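Local coordinates for protein putative Ribokinase II (Escherichia coli O6, PDB 3IQ0) that probably phosphorylates a sugar or related substrate with ATP, as a putative ribokinase-like carbohydrate kinase of the pfkB family, at residues Arg302-Glu305 and Ile306-Phe309. Residues are numbered along the deposited sequence; the frame is centred on the assembly and turned at random.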
ATOM      1  N   ARG B 302      15.963 -26.923  -3.183  1.00 19.02           N
ATOM      2  CA  ARG B 302      15.718 -28.198  -2.521  1.00 19.28           C
ATOM      3  C   ARG B 302      17.093 -28.702  -2.111  1.00 19.42           C
ATOM      4  O   ARG B 302      18.102 -28.320  -2.706  1.00 19.98           O
ATOM      5  CB  ARG B 302      15.062 -29.202  -3.476  1.00 20.34           C
ATOM      6  CG  ARG B 302      13.630 -28.859  -3.857  1.00 23.21           C
ATOM      7  CD  ARG B 302      12.937 -30.032  -4.537  1.00 26.44           C
ATOM      8  NE  ARG B 302      12.855 -31.204  -3.668  1.00 28.88           N
ATOM      9  CZ  ARG B 302      12.242 -32.338  -3.994  1.00 30.48           C
ATOM     10  NH1 ARG B 302      11.651 -32.462  -5.174  1.00 31.93           N
ATOM     11  NH2 ARG B 302      12.218 -33.354  -3.142  1.00 30.58           N
ATOM     12  N   LEU B 303      17.135 -29.574  -1.115  1.00 20.64           N
ATOM     13  CA  LEU B 303      18.402 -30.081  -0.612  1.00 20.27           C
ATOM     14  C   LEU B 303      19.347 -30.620  -1.684  1.00 20.23           C
ATOM     15  O   LEU B 303      20.504 -30.219  -1.738  1.00 20.00           O
ATOM     16  CB  LEU B 303      18.142 -31.144   0.456  1.00 21.73           C
ATOM     17  CG  LEU B 303      19.399 -31.644   1.169  1.00 21.46           C
ATOM     18  CD1 LEU B 303      20.083 -30.481   1.863  1.00 22.73           C
ATOM     19  CD2 LEU B 303      19.027 -32.725   2.173  1.00 20.31           C
HETATM   20  N   MSE B 304      18.869 -31.507  -2.550  1.00 21.40           N
HETATM   21  CA  MSE B 304      19.753 -32.040  -3.575  1.00 24.51           C
HETATM   22  C   MSE B 304      20.120 -31.057  -4.680  1.00 24.14           C
HETATM   23  O   MSE B 304      21.075 -31.286  -5.427  1.00 22.02           O
HETATM   24  CB  MSE B 304      19.192 -33.336  -4.156  1.00 28.16           C
HETATM   25  CG  MSE B 304      19.318 -34.506  -3.183  1.00 36.32           C
HETATM   26 SE   MSE B 304      21.084 -34.660  -2.304  1.00 46.59          SE
HETATM   27  CE  MSE B 304      21.966 -35.732  -3.646  1.00 39.62           C
ATOM     28  N   GLU B 305      19.386 -29.954  -4.796  1.00 23.68           N
ATOM     29  CA  GLU B 305      19.755 -28.970  -5.810  1.00 23.46           C
ATOM     30  C   GLU B 305      21.034 -28.330  -5.287  1.00 22.29           C
ATOM     31  O   GLU B 305      21.951 -28.060  -6.048  1.00 22.05           O
ATOM     32  CB  GLU B 305      18.653 -27.921  -6.007  1.00 23.36           C
ATOM     33  CG  GLU B 305      17.334 -28.528  -6.468  1.00 31.34           C
ATOM     34  CD  GLU B 305      16.244 -27.502  -6.744  1.00 33.39           C
ATOM     35  OE1 GLU B 305      16.092 -26.549  -5.953  1.00 32.51           O
ATOM     36  OE2 GLU B 305      15.521 -27.669  -7.756  1.00 39.07           O
ATOM     37  N   ILE B 306      21.096 -28.108  -3.976  1.00 23.03           N
ATOM     38  CA  ILE B 306      22.284 -27.524  -3.357  1.00 23.87           C
ATOM     39  C   ILE B 306      23.444 -28.517  -3.502  1.00 25.50           C
ATOM     40  O   ILE B 306      24.559 -28.156  -3.884  1.00 27.39           O
ATOM     41  CB  ILE B 306      22.058 -27.263  -1.848  1.00 22.17           C
ATOM     42  CG1 ILE B 306      20.860 -26.324  -1.645  1.00 19.89           C
ATOM     43  CG2 ILE B 306      23.316 -26.662  -1.232  1.00 22.66           C
ATOM     44  CD1 ILE B 306      20.487 -26.124  -0.178  1.00 18.96           C
ATOM     45  N   GLU B 307      23.153 -29.775  -3.195  1.00 27.38           N
ATOM     46  CA  GLU B 307      24.124 -30.859  -3.263  1.00 30.90           C
ATOM     47  C   GLU B 307      24.800 -30.918  -4.638  1.00 31.97           C
ATOM     48  O   GLU B 307      26.029 -30.957  -4.746  1.00 29.95           O
ATOM     49  CB  GLU B 307      23.412 -32.179  -2.961  1.00 33.00           C
ATOM     50  CG  GLU B 307      24.316 -33.356  -2.661  1.00 38.82           C
ATOM     51  CD  GLU B 307      25.136 -33.793  -3.854  1.00 43.03           C
ATOM     52  OE1 GLU B 307      24.557 -33.966  -4.951  1.00 45.53           O
ATOM     53  OE2 GLU B 307      26.363 -33.975  -3.686  1.00 45.74           O
ATOM     54  N   THR B 308      23.990 -30.926  -5.687  1.00 31.86           N
ATOM     55  CA  THR B 308      24.508 -30.980  -7.043  1.00 33.75           C
ATOM     56  C   THR B 308      25.278 -29.705  -7.377  1.00 35.29           C
ATOM     57  O   THR B 308      26.326 -29.751  -8.023  1.00 35.90           O
ATOM     58  CB  THR B 308      23.364 -31.172  -8.045  1.00 34.50           C
ATOM     59  OG1 THR B 308      22.388 -30.144  -7.849  1.00 36.56           O
ATOM     60  CG2 THR B 308      22.708 -32.520  -7.851  1.00 31.73           C
ATOM     61  N   PHE B 309      24.758 -28.565  -6.935  1.00 34.58           N
ATOM     62  CA  PHE B 309      25.416 -27.284  -7.171  1.00 35.66           C
ATOM     63  C   PHE B 309      26.847 -27.382  -6.647  1.00 36.07           C
ATOM     64  O   PHE B 309      27.809 -27.069  -7.347  1.00 36.47           O
ATOM     65  CB  PHE B 309      24.666 -26.175  -6.429  1.00 34.05           C
ATOM     66  CG  PHE B 309      25.307 -24.818  -6.539  1.00 34.29           C
ATOM     67  CD1 PHE B 309      25.247 -24.093  -7.728  1.00 34.93           C
ATOM     68  CD2 PHE B 309      25.964 -24.258  -5.450  1.00 32.59           C
ATOM     69  CE1 PHE B 309      25.831 -22.827  -7.824  1.00 33.75           C
ATOM     70  CE2 PHE B 309      26.551 -22.998  -5.534  1.00 34.03           C
ATOM     71  CZ  PHE B 309      26.484 -22.282  -6.720  1.00 33.36           C
TER
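Met304, a selenomethionine in the first turn of helix 303-312, and Glu307, three residues on, leave the helix together and lie flank to flank. The bends of the Met304 chain at chi2 and chi3 lay its end along the glutamate, where SE is 3.5 Å from CB of Glu307 and the methyl CE comes 3.4 Å from OE1 of Glu307. Thr308 turns its hydroxyl back against the preceding turn. With chi1 at 55°, OG1 faces two neighbouring carbonyl oxygens of that turn, 2.8 Å from O of Glu305 and 3.0 Å from O of Met304, and its single proton could serve either. This is the start of the C-terminal helix of this pfkB-family kinase, with Arg302 as N-cap residue. Glu305 reaches back to that position: the backbone N of Arg302 donates a nearly straight bond of 2.8 Å to OE1 of Glu305, arriving from above the carboxylate plane. O of Arg302 takes two backbone donors, N of Glu305 at 2.9 Å and N of Ile306 at 3.3 Å. On the inner face, Ile306 packs on Ala285 and Leu50, while Phe309 meets Tyr248 edge-to-face, its side chain about 7 Å from the bound ATP.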